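Local coordinates for conserved hypothetical protein MTH1747 (Methanothermobacter thermautotrophicus, PDB 1I36) that is of unknown function but binds NADP and resembles 3-hydroxyacid dehydrogenases in structure, so it is probably an NADP-dependent oxidoreductase, at residues 62-65 and 66-70; 88-92 and 93-97; 100-104 and 105-109. The protein carries 1 engineered substitution. One frame throughout, in Å; residues are numbered along the deposited sequence.

Overall arrangement
From the N terminus, the chain meets the three contacts in series, with none nested in or crossing another. Contact 1 (62-65 and 66-70) closes the turn that leads from strand 59-62 into helix 69-77, and contact 2 (88-92 and 93-97) does the same between strand 83-86 and helix 92-101. Both touch the bound NADP, and they meet where Ser62 OG probably bonds to Asn88 ND2. Contact 3 (100-104 and 105-109) lies at the far end of helix 92-101, where the chain turns into strand 106-112. It touches contact 2 through Val95 against Phe107 and Asp109, and contact 1 through Leu101 against Leu70.

Contact 1 (62-65 and 66-70); sequences SAVT and PGVAL. With NAP (NADP nicotinamide-adenine-dinucleotide phosphate), chain C.
Val64 and Val68 meet through methyl groups, Val64 CG2 lying 3.9 Å from Val68 CG1, and their side chains cross at about a right angle. Both also pack against the adenine of NADP, with Val64 CG1 3.6 Å from N3A. Val68, with CG1 anti to the backbone N (chi1 165°), brings that same methyl 3.3 Å from the exocyclic N6A and sets CG2 near N7A. A branched, apolar residue suits the place of Val64, since one methyl faces the base while the other packs on Val68. Cut back to alanine, Val64 would lose both methyls, which would probably open a gap at the N3A side of the adenine and leave Val68 CG1 without its valine neighbour.

Among the polar contacts, Val68 N donates to Thr65 O at 3.0 Å, from well above the carbonyl plane, and Ala69 N adds a weak second bond. A water accepts from Gly67 N at 2.9 Å and reaches Thr65 OG1 weakly. Pro66 has no N-H to satisfy and lays its ring beside the nicotinamide ribose, CD standing 3.5 Å from O3D of NADP. This loop from strand 59-62 into helix 69-77 is part of the dinucleotide pocket of a Rossmann fold.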
ATOM      1  N   SER A  62     -11.468  16.864  26.809  1.00 14.05           N
ATOM      2  CA  SER A  62     -11.898  17.889  25.864  1.00 14.28           C
ATOM      3  C   SER A  62     -12.286  17.169  24.566  1.00 14.58           C
ATOM      4  O   SER A  62     -11.426  16.623  23.881  1.00 15.78           O
ATOM      5  CB  SER A  62     -10.735  18.842  25.566  1.00 14.50           C
ATOM      6  OG  SER A  62     -11.096  19.756  24.539  1.00 13.80           O
ATOM      7  N   ALA A  63     -13.574  17.175  24.247  1.00 14.42           N
ATOM      8  CA  ALA A  63     -14.098  16.523  23.057  1.00 14.84           C
ATOM      9  C   ALA A  63     -15.040  17.531  22.399  1.00 17.50           C
ATOM     10  O   ALA A  63     -16.273  17.393  22.444  1.00 15.84           O
ATOM     11  CB  ALA A  63     -14.857  15.254  23.452  1.00 15.25           C
ATOM     12  N   VAL A  64     -14.450  18.625  21.937  1.00 15.64           N
ATOM     13  CA  VAL A  64     -15.215  19.708  21.308  1.00 17.61           C
ATOM     14  C   VAL A  64     -15.013  19.581  19.802  1.00 19.45           C
ATOM     15  O   VAL A  64     -15.114  18.480  19.285  1.00 24.02           O
ATOM     16  CB  VAL A  64     -14.722  21.082  21.854  1.00 16.26           C
ATOM     17  CG1 VAL A  64     -15.150  21.208  23.305  1.00 16.71           C
ATOM     18  CG2 VAL A  64     -13.187  21.173  21.772  1.00 13.24           C
ATOM     19  N   THR A  65     -14.812  20.681  19.077  1.00 20.42           N
ATOM     20  CA  THR A  65     -14.557  20.574  17.633  1.00 20.01           C
ATOM     21  C   THR A  65     -13.113  21.045  17.389  1.00 18.69           C
ATOM     22  O   THR A  65     -12.534  21.745  18.225  1.00 15.81           O
ATOM     23  CB  THR A  65     -15.565  21.426  16.817  1.00 23.31           C
ATOM     24  OG1 THR A  65     -15.406  22.806  17.152  1.00 19.74           O
ATOM     25  CG2 THR A  65     -16.983  20.999  17.145  1.00 23.68           C
ATOM     26  N   PRO A  66     -12.494  20.651  16.258  1.00 16.85           N
ATOM     27  CA  PRO A  66     -11.111  21.097  16.047  1.00 16.64           C
ATOM     28  C   PRO A  66     -10.883  22.616  16.141  1.00 19.52           C
ATOM     29  O   PRO A  66      -9.872  23.063  16.699  1.00 18.15           O
ATOM     30  CB  PRO A  66     -10.793  20.575  14.648  1.00 16.35           C
ATOM     31  CG  PRO A  66     -11.556  19.255  14.628  1.00 16.63           C
ATOM     32  CD  PRO A  66     -12.912  19.695  15.214  1.00 18.47           C
ATOM     33  N   GLY A  67     -11.816  23.393  15.593  1.00 14.89           N
ATOM     34  CA  GLY A  67     -11.674  24.842  15.612  1.00 15.49           C
ATOM     35  C   GLY A  67     -11.823  25.495  16.988  1.00 17.83           C
ATOM     36  O   GLY A  67     -11.508  26.672  17.151  1.00 19.07           O
ATOM     37  N   VAL A  68     -12.242  24.718  17.979  1.00 17.28           N
ATOM     38  CA  VAL A  68     -12.487  25.214  19.345  1.00 18.42           C
ATOM     39  C   VAL A  68     -11.464  24.658  20.367  1.00 17.59           C
ATOM     40  O   VAL A  68     -11.389  25.139  21.483  1.00 14.24           O
ATOM     41  CB  VAL A  68     -13.951  24.754  19.786  1.00 21.15           C
ATOM     42  CG1 VAL A  68     -14.175  24.884  21.270  1.00 23.88           C
ATOM     43  CG2 VAL A  68     -14.999  25.567  19.021  1.00 24.96           C
ATOM     44  N   ALA A  69     -10.670  23.670  19.959  1.00 13.47           N
ATOM     45  CA  ALA A  69      -9.715  22.995  20.841  1.00 13.22           C
ATOM     46  C   ALA A  69      -8.715  23.895  21.576  1.00 13.53           C
ATOM     47  O   ALA A  69      -8.513  23.742  22.784  1.00 11.26           O
ATOM     48  CB  ALA A  69      -8.965  21.893  20.043  1.00 13.34           C
ATOM     49  N   LEU A  70      -8.095  24.838  20.879  1.00 11.89           N
ATOM     50  CA  LEU A  70      -7.127  25.714  21.561  1.00 17.39           C
ATOM     51  C   LEU A  70      -7.811  26.628  22.555  1.00 16.68           C
ATOM     52  O   LEU A  70      -7.310  26.819  23.660  1.00 16.34           O
ATOM     53  CB  LEU A  70      -6.314  26.558  20.588  1.00 14.29           C
ATOM     54  CG  LEU A  70      -5.174  25.863  19.875  1.00 18.55           C
ATOM     55  CD1 LEU A  70      -4.493  26.898  18.930  1.00 16.17           C
ATOM     56  CD2 LEU A  70      -4.181  25.264  20.889  1.00 17.40           C
TER
HETATM   57  PA  NAP C1350     -20.023  16.840  18.037  1.00 29.01           P
HETATM   58  O1A NAP C1350     -19.386  17.726  17.081  1.00 30.67           O
HETATM   59  O2A NAP C1350     -20.492  15.469  18.026  1.00 26.74           O
HETATM   60  O5B NAP C1350     -19.680  17.314  19.601  1.00 26.77           O
HETATM   61  C5B NAP C1350     -18.784  18.478  20.084  1.00 26.59           C
HETATM   62  C4B NAP C1350     -19.720  19.053  21.041  1.00 31.01           C
HETATM   63  O4B NAP C1350     -18.705  20.191  21.584  1.00 29.38           O
HETATM   64  C3B NAP C1350     -20.507  19.997  20.892  1.00 33.10           C
HETATM   65  O3B NAP C1350     -21.350  19.123  21.516  1.00 32.72           O
HETATM   66  C2B NAP C1350     -20.786  21.390  21.297  1.00 29.18           C
HETATM   67  O2B NAP C1350     -21.689  21.970  21.955  1.00 29.84           O
HETATM   68  C1B NAP C1350     -19.516  21.382  21.904  1.00 29.40           C
HETATM   69  N9A NAP C1350     -18.783  22.642  21.671  1.00 29.95           N
HETATM   70  C8A NAP C1350     -18.493  23.488  20.596  1.00 29.59           C
HETATM   71  N7A NAP C1350     -17.834  24.558  20.983  1.00 33.26           N
HETATM   72  C5A NAP C1350     -17.670  24.428  22.348  1.00 31.73           C
HETATM   73  C6A NAP C1350     -17.047  25.249  23.344  1.00 34.19           C
HETATM   74  N6A NAP C1350     -16.466  26.411  23.040  1.00 36.47           N
HETATM   75  N1A NAP C1350     -17.064  24.806  24.660  1.00 35.71           N
HETATM   76  C2A NAP C1350     -17.660  23.625  24.992  1.00 33.62           C
HETATM   77  N3A NAP C1350     -18.269  22.806  24.111  1.00 32.93           N
HETATM   78  C4A NAP C1350     -18.232  23.268  22.790  1.00 32.04           C
HETATM   79  O3  NAP C1350     -18.482  16.222  17.871  1.00 25.12           O
HETATM   80  PN  NAP C1350     -17.769  14.706  18.156  1.00 24.55           P
HETATM   81  O1N NAP C1350     -18.096  13.802  17.002  1.00 22.76           O
HETATM   82  O2N NAP C1350     -18.263  14.359  19.493  1.00 21.10           O
HETATM   83  O5D NAP C1350     -16.194  14.812  18.277  1.00 25.47           O
HETATM   84  C5D NAP C1350     -15.563  15.588  19.327  1.00 25.55           C
HETATM   85  C4D NAP C1350     -14.081  15.688  19.016  1.00 21.70           C
HETATM   86  O4D NAP C1350     -13.375  14.426  18.823  1.00 23.77           O
HETATM   87  C3D NAP C1350     -13.746  16.499  17.739  1.00 24.37           C
HETATM   88  O3D NAP C1350     -12.577  17.373  17.838  1.00 22.99           O
HETATM   89  C2D NAP C1350     -13.552  15.483  16.663  1.00 22.70           C
HETATM   90  O2D NAP C1350     -12.744  15.929  15.613  1.00 21.42           O
HETATM   91  C1D NAP C1350     -12.969  14.293  17.457  1.00 23.93           C
HETATM   92  N1N NAP C1350     -13.224  12.976  16.851  1.00 26.91           N
HETATM   93  C2N NAP C1350     -14.538  12.534  16.650  1.00 31.01           C
HETATM   94  C3N NAP C1350     -14.676  11.231  16.064  1.00 31.01           C
HETATM   95  C7N NAP C1350     -15.982  10.646  15.804  1.00 35.19           C
HETATM   96  O7N NAP C1350     -16.083   9.510  15.304  1.00 41.16           O
HETATM   97  N7N NAP C1350     -17.132  11.305  16.098  1.00 32.67           N
HETATM   98  C4N NAP C1350     -13.519  10.490  15.738  1.00 30.86           C
HETATM   99  C5N NAP C1350     -12.259  10.942  15.939  1.00 30.93           C
HETATM  100  C6N NAP C1350     -12.111  12.184  16.499  1.00 29.24           C
HETATM  101  P2B NAP C1350     -22.877  22.604  20.979  1.00 30.68           P
HETATM  102  O1X NAP C1350     -23.711  21.494  20.405  1.00 31.35           O
HETATM  103  O2X NAP C1350     -23.569  23.405  21.952  1.00 26.78           O
HETATM  104  O3X NAP C1350     -22.190  23.293  19.906  1.00 33.56           O
HETATM  105  O   HOH W   1     -14.205  23.029  14.037  1.00 39.09           O

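Contact 2 (88-92 and 93-97); sequences NNISP and ETVRM. With NAP (NADP nicotinamide-adenine-dinucleotide phosphate), chain C.
Ser91 O accepts from Val95 N at 2.9 Å and Pro92 O from Arg96 N at 3.1 Å, the first i to i+4 backbone bonds of helix 92-101. The side chain of Ser91 caps this end: with OG between the backbone N and carbonyl carbon (chi1 77°), it accepts from Thr94 N at 3.1 Å. Ser91 OG also sits 2.7 Å from Thr94 OG1 and is hydrogen-bonded to Glu232, whose carboxylate takes the N-H of Glu93 as well. Proline suits the first turn, having no N-H to leave unpaired. Just outside the cap, Ile90 CG1 packs 3.7 Å from Val95 CG2, and Ile90 also leans on Thr94. Further on, Arg96 NH1 makes a salt bridge to Glu93 OE2 at 3.0 Å, meeting the carboxylate from above its plane, while Pro92 O lies over one guanidinium face, displaced toward its rim. Upstream, Asn88 OD1 accepts from O3D of NADP at 2.9 Å, and Asn89 N bonds weakly to both hydroxyls of that ribose. The arrangement is a serine N-cap with the hydrophobic staple of Ile90 and Val95, starting the helix after the Asn88-Asn89 loop that holds the nicotinamide ribose in a Rossmann-type cofactor site.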
ATOM      1  N   ASN A  88      -9.451  15.819  20.453  1.00 13.14           N
ATOM      2  CA  ASN A  88      -9.885  16.491  19.233  1.00 13.46           C
ATOM      3  C   ASN A  88      -9.020  16.180  18.004  1.00 14.00           C
ATOM      4  O   ASN A  88      -7.821  15.909  18.110  1.00 16.65           O
ATOM      5  CB  ASN A  88      -9.959  17.998  19.446  1.00 13.01           C
ATOM      6  CG  ASN A  88     -10.849  18.376  20.614  1.00 14.73           C
ATOM      7  OD1 ASN A  88     -12.059  18.216  20.556  1.00 15.22           O
ATOM      8  ND2 ASN A  88     -10.240  18.856  21.692  1.00 12.49           N
ATOM      9  N   ASN A  89      -9.629  16.256  16.829  1.00 14.37           N
ATOM     10  CA  ASN A  89      -8.876  15.991  15.606  1.00 16.25           C
ATOM     11  C   ASN A  89      -8.139  17.242  15.184  1.00 16.15           C
ATOM     12  O   ASN A  89      -8.635  18.007  14.367  1.00 14.65           O
ATOM     13  CB  ASN A  89      -9.785  15.504  14.466  1.00 22.34           C
ATOM     14  CG  ASN A  89      -8.997  15.147  13.209  1.00 28.19           C
ATOM     15  OD1 ASN A  89      -7.846  14.687  13.287  1.00 26.45           O
ATOM     16  ND2 ASN A  89      -9.597  15.401  12.039  1.00 30.41           N
ATOM     17  N   ILE A  90      -6.980  17.481  15.815  1.00 15.63           N
ATOM     18  CA  ILE A  90      -6.126  18.612  15.513  1.00 13.91           C
ATOM     19  C   ILE A  90      -4.722  18.100  15.191  1.00 12.17           C
ATOM     20  O   ILE A  90      -4.355  16.986  15.541  1.00 13.82           O
ATOM     21  CB  ILE A  90      -6.070  19.646  16.685  1.00 14.97           C
ATOM     22  CG1 ILE A  90      -5.813  18.939  18.038  1.00 13.00           C
ATOM     23  CG2 ILE A  90      -7.397  20.417  16.740  1.00 16.40           C
ATOM     24  CD1 ILE A  90      -5.581  19.927  19.227  1.00 13.24           C
ATOM     25  N   SER A  91      -3.933  18.924  14.530  1.00 10.68           N
ATOM     26  CA  SER A  91      -2.592  18.511  14.129  1.00 12.72           C
ATOM     27  C   SER A  91      -1.687  18.286  15.324  1.00 13.50           C
ATOM     28  O   SER A  91      -1.908  18.879  16.410  1.00 14.22           O
ATOM     29  CB  SER A  91      -1.975  19.564  13.212  1.00 13.35           C
ATOM     30  OG  SER A  91      -1.522  20.707  13.956  1.00 13.42           O
ATOM     31  N   PRO A  92      -0.623  17.481  15.134  1.00 11.80           N
ATOM     32  CA  PRO A  92       0.289  17.229  16.254  1.00 12.91           C
ATOM     33  C   PRO A  92       0.861  18.518  16.835  1.00 11.98           C
ATOM     34  O   PRO A  92       1.008  18.620  18.040  1.00 12.40           O
ATOM     35  CB  PRO A  92       1.370  16.360  15.628  1.00 12.25           C
ATOM     36  CG  PRO A  92       0.553  15.464  14.681  1.00 14.21           C
ATOM     37  CD  PRO A  92      -0.388  16.522  14.022  1.00 14.99           C
ATOM     38  N   GLU A  93       1.156  19.504  15.991  1.00 12.11           N
ATOM     39  CA  GLU A  93       1.709  20.769  16.518  1.00 14.31           C
ATOM     40  C   GLU A  93       0.630  21.532  17.305  1.00 12.98           C
ATOM     41  O   GLU A  93       0.935  22.138  18.325  1.00 12.08           O
ATOM     42  CB  GLU A  93       2.318  21.654  15.430  1.00 13.61           C
ATOM     43  CG  GLU A  93       3.153  22.838  15.965  1.00 18.18           C
ATOM     44  CD  GLU A  93       4.320  22.427  16.902  1.00 19.10           C
ATOM     45  OE1 GLU A  93       4.539  23.093  17.914  1.00 22.22           O
ATOM     46  OE2 GLU A  93       5.045  21.464  16.634  1.00 21.35           O
ATOM     47  N   THR A  94      -0.629  21.463  16.865  1.00  9.85           N
ATOM     48  CA  THR A  94      -1.722  22.125  17.602  1.00 11.13           C
ATOM     49  C   THR A  94      -1.877  21.471  18.988  1.00  9.67           C
ATOM     50  O   THR A  94      -2.132  22.166  20.003  1.00 11.41           O
ATOM     51  CB  THR A  94      -3.047  22.083  16.782  1.00  9.92           C
ATOM     52  OG1 THR A  94      -2.770  22.549  15.469  1.00 12.42           O
ATOM     53  CG2 THR A  94      -4.111  23.040  17.375  1.00  7.59           C
ATOM     54  N   VAL A  95      -1.698  20.142  19.045  1.00  9.45           N
ATOM     55  CA  VAL A  95      -1.769  19.392  20.297  1.00  8.72           C
ATOM     56  C   VAL A  95      -0.644  19.879  21.255  1.00 11.77           C
ATOM     57  O   VAL A  95      -0.886  20.137  22.447  1.00 14.55           O
ATOM     58  CB  VAL A  95      -1.575  17.845  20.033  1.00 11.64           C
ATOM     59  CG1 VAL A  95      -1.595  17.060  21.341  1.00  9.25           C
ATOM     60  CG2 VAL A  95      -2.740  17.308  19.147  1.00  9.09           C
ATOM     61  N   ARG A  96       0.556  20.044  20.716  1.00 12.38           N
ATOM     62  CA  ARG A  96       1.705  20.486  21.514  1.00 13.43           C
ATOM     63  C   ARG A  96       1.420  21.886  22.093  1.00 15.05           C
ATOM     64  O   ARG A  96       1.769  22.169  23.234  1.00 14.26           O
ATOM     65  CB  ARG A  96       2.995  20.495  20.680  1.00 14.84           C
ATOM     66  CG  ARG A  96       3.464  19.094  20.203  1.00 16.80           C
ATOM     67  CD  ARG A  96       4.840  19.128  19.483  1.00 15.66           C
ATOM     68  NE  ARG A  96       5.074  17.835  18.841  1.00 19.05           N
ATOM     69  CZ  ARG A  96       4.841  17.578  17.555  1.00 18.11           C
ATOM     70  NH1 ARG A  96       4.413  18.535  16.751  1.00 18.51           N
ATOM     71  NH2 ARG A  96       4.855  16.326  17.116  1.00 20.42           N
ATOM     72  N   MET A  97       0.762  22.750  21.316  1.00 14.40           N
ATOM     73  CA  MET A  97       0.412  24.094  21.782  1.00 13.98           C
ATOM     74  C   MET A  97      -0.693  24.015  22.820  1.00 13.53           C
ATOM     75  O   MET A  97      -0.681  24.755  23.813  1.00 12.57           O
ATOM     76  CB  MET A  97       0.021  24.987  20.589  1.00 15.03           C
ATOM     77  CG  MET A  97       1.219  25.238  19.676  1.00 17.55           C
ATOM     78  SD  MET A  97       2.695  25.960  20.559  1.00 26.21           S
ATOM     79  CE  MET A  97       3.631  24.626  20.774  1.00 15.70           C
TER
HETATM   80  PA  NAP C1350     -20.023  16.840  18.037  1.00 29.01           P
HETATM   81  O1A NAP C1350     -19.386  17.726  17.081  1.00 30.67           O
HETATM   82  O2A NAP C1350     -20.492  15.469  18.026  1.00 26.74           O
HETATM   83  O5B NAP C1350     -19.680  17.314  19.601  1.00 26.77           O
HETATM   84  C5B NAP C1350     -18.784  18.478  20.084  1.00 26.59           C
HETATM   85  C4B NAP C1350     -19.720  19.053  21.041  1.00 31.01           C
HETATM   86  O4B NAP C1350     -18.705  20.191  21.584  1.00 29.38           O
HETATM   87  C3B NAP C1350     -20.507  19.997  20.892  1.00 33.10           C
HETATM   88  O3B NAP C1350     -21.350  19.123  21.516  1.00 32.72           O
HETATM   89  C2B NAP C1350     -20.786  21.390  21.297  1.00 29.18           C
HETATM   90  O2B NAP C1350     -21.689  21.970  21.955  1.00 29.84           O
HETATM   91  C1B NAP C1350     -19.516  21.382  21.904  1.00 29.40           C
HETATM   92  N9A NAP C1350     -18.783  22.642  21.671  1.00 29.95           N
HETATM   93  C8A NAP C1350     -18.493  23.488  20.596  1.00 29.59           C
HETATM   94  N7A NAP C1350     -17.834  24.558  20.983  1.00 33.26           N
HETATM   95  C5A NAP C1350     -17.670  24.428  22.348  1.00 31.73           C
HETATM   96  C6A NAP C1350     -17.047  25.249  23.344  1.00 34.19           C
HETATM   97  N6A NAP C1350     -16.466  26.411  23.040  1.00 36.47           N
HETATM   98  N1A NAP C1350     -17.064  24.806  24.660  1.00 35.71           N
HETATM   99  C2A NAP C1350     -17.660  23.625  24.992  1.00 33.62           C
HETATM  100  N3A NAP C1350     -18.269  22.806  24.111  1.00 32.93           N
HETATM  101  C4A NAP C1350     -18.232  23.268  22.790  1.00 32.04           C
HETATM  102  O3  NAP C1350     -18.482  16.222  17.871  1.00 25.12           O
HETATM  103  PN  NAP C1350     -17.769  14.706  18.156  1.00 24.55           P
HETATM  104  O1N NAP C1350     -18.096  13.802  17.002  1.00 22.76           O
HETATM  105  O2N NAP C1350     -18.263  14.359  19.493  1.00 21.10           O
HETATM  106  O5D NAP C1350     -16.194  14.812  18.277  1.00 25.47           O
HETATM  107  C5D NAP C1350     -15.563  15.588  19.327  1.00 25.55           C
HETATM  108  C4D NAP C1350     -14.081  15.688  19.016  1.00 21.70           C
HETATM  109  O4D NAP C1350     -13.375  14.426  18.823  1.00 23.77           O
HETATM  110  C3D NAP C1350     -13.746  16.499  17.739  1.00 24.37           C
HETATM  111  O3D NAP C1350     -12.577  17.373  17.838  1.00 22.99           O
HETATM  112  C2D NAP C1350     -13.552  15.483  16.663  1.00 22.70           C
HETATM  113  O2D NAP C1350     -12.744  15.929  15.613  1.00 21.42           O
HETATM  114  C1D NAP C1350     -12.969  14.293  17.457  1.00 23.93           C
HETATM  115  N1N NAP C1350     -13.224  12.976  16.851  1.00 26.91           N
HETATM  116  C2N NAP C1350     -14.538  12.534  16.650  1.00 31.01           C
HETATM  117  C3N NAP C1350     -14.676  11.231  16.064  1.00 31.01           C
HETATM  118  C7N NAP C1350     -15.982  10.646  15.804  1.00 35.19           C
HETATM  119  O7N NAP C1350     -16.083   9.510  15.304  1.00 41.16           O
HETATM  120  N7N NAP C1350     -17.132  11.305  16.098  1.00 32.67           N
HETATM  121  C4N NAP C1350     -13.519  10.490  15.738  1.00 30.86           C
HETATM  122  C5N NAP C1350     -12.259  10.942  15.939  1.00 30.93           C
HETATM  123  C6N NAP C1350     -12.111  12.184  16.499  1.00 29.24           C
HETATM  124  P2B NAP C1350     -22.877  22.604  20.979  1.00 30.68           P
HETATM  125  O1X NAP C1350     -23.711  21.494  20.405  1.00 31.35           O
HETATM  126  O2X NAP C1350     -23.569  23.405  21.952  1.00 26.78           O
HETATM  127  O3X NAP C1350     -22.190  23.293  19.906  1.00 33.56           O
HETATM  128  O   HOH W   2      -5.318  21.355  13.530  1.00 18.63           O

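Contact 3 (100-104 and 105-109); sequences SLIEK and GGFVD
Ile102 folds back onto Gly105 and Phe107 in a short apolar contact, local to the turn where helix 92-101 gives way to strand 106-112. Its two branches divide the work. CG1 reaches the rim of the Phe107 ring, 3.8 Å from CD2 and in the ring plane, so that the aromatic is met at its edge and not over a face. With chi1 of Ile102 at -59°, CG1 lies anti to the carbonyl carbon, which leaves CG2 anti to the backbone N and directed at Gly105, 3.7 Å from the carbonyl carbon of that glycine. The isoleucine and phenylalanine side chains cross at about a right angle.

The turn begins with an inverse gamma turn centred on Ile102, closed by a weak bond of 3.1 Å from Glu103 N to Leu101 O. It completes the beta-alpha-beta unit of strand 83-86, helix 92-101 and strand 106-112, a building block of the Rossmann fold, in which the two strands lie parallel and side by side. Gly106 and Val108 bond to the backbone of the earlier strand and its approach.

Phe107 suits its buried place because it fills the space between helix and sheet: Val95, Ala98 and Ser99 pack on it from the helix, and Asp86 from the neighbouring strand. Ile102 in turn rests on Tyr84. Glycine fits at Gly105 for a steric reason, since a CB there would come only 3.2 Å from Ile102 CG2. Lys104, at the exposed edge of the turn, bends its chain at the far end, and its NZ is hydrogen-bonded to the carbonyl oxygen of Arg78.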
ATOM      1  N   SER A 100       0.857  23.270  26.049  1.00 18.85           N
ATOM      2  CA  SER A 100       1.481  24.413  26.721  1.00 18.73           C
ATOM      3  C   SER A 100       0.481  25.290  27.474  1.00 17.06           C
ATOM      4  O   SER A 100       0.863  26.018  28.393  1.00 17.07           O
ATOM      5  CB  SER A 100       2.309  25.233  25.741  1.00 19.31           C
ATOM      6  OG  SER A 100       1.468  25.910  24.820  1.00 17.41           O
ATOM      7  N   LEU A 101      -0.797  25.202  27.106  1.00 16.79           N
ATOM      8  CA  LEU A 101      -1.893  25.960  27.741  1.00 16.20           C
ATOM      9  C   LEU A 101      -2.372  25.353  29.066  1.00 16.54           C
ATOM     10  O   LEU A 101      -3.043  26.014  29.860  1.00 16.54           O
ATOM     11  CB  LEU A 101      -3.071  26.077  26.756  1.00 14.23           C
ATOM     12  CG  LEU A 101      -2.705  27.009  25.596  1.00 12.62           C
ATOM     13  CD1 LEU A 101      -3.850  27.031  24.531  1.00 14.44           C
ATOM     14  CD2 LEU A 101      -2.452  28.432  26.143  1.00 13.54           C
ATOM     15  N   ILE A 102      -2.110  24.075  29.279  1.00 14.65           N
ATOM     16  CA  ILE A 102      -2.490  23.412  30.548  1.00 17.07           C
ATOM     17  C   ILE A 102      -1.230  23.629  31.443  1.00 20.13           C
ATOM     18  O   ILE A 102      -0.350  22.787  31.545  1.00 17.75           O
ATOM     19  CB  ILE A 102      -2.773  21.893  30.308  1.00 16.52           C
ATOM     20  CG1 ILE A 102      -3.911  21.744  29.266  1.00 13.16           C
ATOM     21  CG2 ILE A 102      -3.081  21.158  31.657  1.00 15.64           C
ATOM     22  CD1 ILE A 102      -5.175  22.593  29.532  1.00 14.51           C
ATOM     23  N   GLU A 103      -1.127  24.821  32.017  1.00 23.24           N
ATOM     24  CA  GLU A 103       0.042  25.212  32.820  1.00 26.09           C
ATOM     25  C   GLU A 103       0.234  24.565  34.194  1.00 24.79           C
ATOM     26  O   GLU A 103       1.358  24.461  34.684  1.00 26.13           O
ATOM     27  CB  GLU A 103       0.047  26.750  32.961  1.00 29.30           C
ATOM     28  CG  GLU A 103       0.146  27.433  31.608  1.00 33.42           C
ATOM     29  CD  GLU A 103      -0.233  28.918  31.622  1.00 40.03           C
ATOM     30  OE1 GLU A 103      -0.698  29.434  32.676  1.00 37.19           O
ATOM     31  OE2 GLU A 103      -0.080  29.557  30.543  1.00 43.60           O
ATOM     32  N   LYS A 104      -0.843  24.073  34.774  1.00 24.38           N
ATOM     33  CA  LYS A 104      -0.787  23.475  36.098  1.00 28.15           C
ATOM     34  C   LYS A 104      -1.229  22.024  36.141  1.00 28.04           C
ATOM     35  O   LYS A 104      -1.392  21.472  37.219  1.00 25.44           O
ATOM     36  CB  LYS A 104      -1.714  24.249  37.026  1.00 31.34           C
ATOM     37  CG  LYS A 104      -1.400  25.704  37.170  1.00 36.15           C
ATOM     38  CD  LYS A 104      -2.221  26.280  38.306  1.00 41.78           C
ATOM     39  CE  LYS A 104      -3.638  26.626  37.889  1.00 43.72           C
ATOM     40  NZ  LYS A 104      -3.684  28.056  37.418  1.00 47.56           N
ATOM     41  N   GLY A 105      -1.460  21.412  34.985  1.00 25.71           N
ATOM     42  CA  GLY A 105      -1.920  20.041  34.982  1.00 23.07           C
ATOM     43  C   GLY A 105      -1.128  19.167  34.048  1.00 19.22           C
ATOM     44  O   GLY A 105      -0.154  19.606  33.479  1.00 20.69           O
ATOM     45  N   GLY A 106      -1.490  17.894  33.974  1.00 17.69           N
ATOM     46  CA  GLY A 106      -0.810  17.001  33.063  1.00 17.37           C
ATOM     47  C   GLY A 106      -1.653  16.957  31.793  1.00 20.92           C
ATOM     48  O   GLY A 106      -2.884  17.037  31.853  1.00 25.87           O
ATOM     49  N   PHE A 107      -1.006  16.860  30.639  1.00 18.46           N
ATOM     50  CA  PHE A 107      -1.745  16.830  29.381  1.00 17.38           C
ATOM     51  C   PHE A 107      -1.547  15.475  28.723  1.00 13.88           C
ATOM     52  O   PHE A 107      -0.434  14.982  28.651  1.00 16.34           O
ATOM     53  CB  PHE A 107      -1.221  17.908  28.440  1.00 15.27           C
ATOM     54  CG  PHE A 107      -1.970  17.986  27.129  1.00 13.19           C
ATOM     55  CD1 PHE A 107      -1.648  17.142  26.078  1.00 12.86           C
ATOM     56  CD2 PHE A 107      -2.941  18.941  26.935  1.00 12.77           C
ATOM     57  CE1 PHE A 107      -2.291  17.266  24.830  1.00 12.72           C
ATOM     58  CE2 PHE A 107      -3.593  19.077  25.678  1.00 10.12           C
ATOM     59  CZ  PHE A 107      -3.248  18.235  24.639  1.00 14.06           C
ATOM     60  N   VAL A 108      -2.622  14.927  28.175  1.00 14.21           N
ATOM     61  CA  VAL A 108      -2.580  13.652  27.459  1.00 12.41           C
ATOM     62  C   VAL A 108      -3.159  13.821  26.061  1.00 10.58           C
ATOM     63  O   VAL A 108      -4.254  14.361  25.901  1.00 11.09           O
ATOM     64  CB  VAL A 108      -3.424  12.573  28.206  1.00 12.98           C
ATOM     65  CG1 VAL A 108      -3.441  11.241  27.386  1.00 10.30           C
ATOM     66  CG2 VAL A 108      -2.761  12.287  29.591  1.00 15.62           C
ATOM     67  N   ASP A 109      -2.397  13.405  25.050  1.00  8.37           N
ATOM     68  CA  ASP A 109      -2.863  13.477  23.644  1.00  9.78           C
ATOM     69  C   ASP A 109      -3.564  12.120  23.426  1.00 11.73           C
ATOM     70  O   ASP A 109      -2.891  11.101  23.445  1.00 12.86           O
ATOM     71  CB  ASP A 109      -1.621  13.587  22.752  1.00  9.34           C
ATOM     72  CG  ASP A 109      -1.931  13.532  21.275  1.00 13.17           C
ATOM     73  OD1 ASP A 109      -3.124  13.577  20.888  1.00 11.00           O
ATOM     74  OD2 ASP A 109      -0.963  13.433  20.495  1.00  9.85           O
TER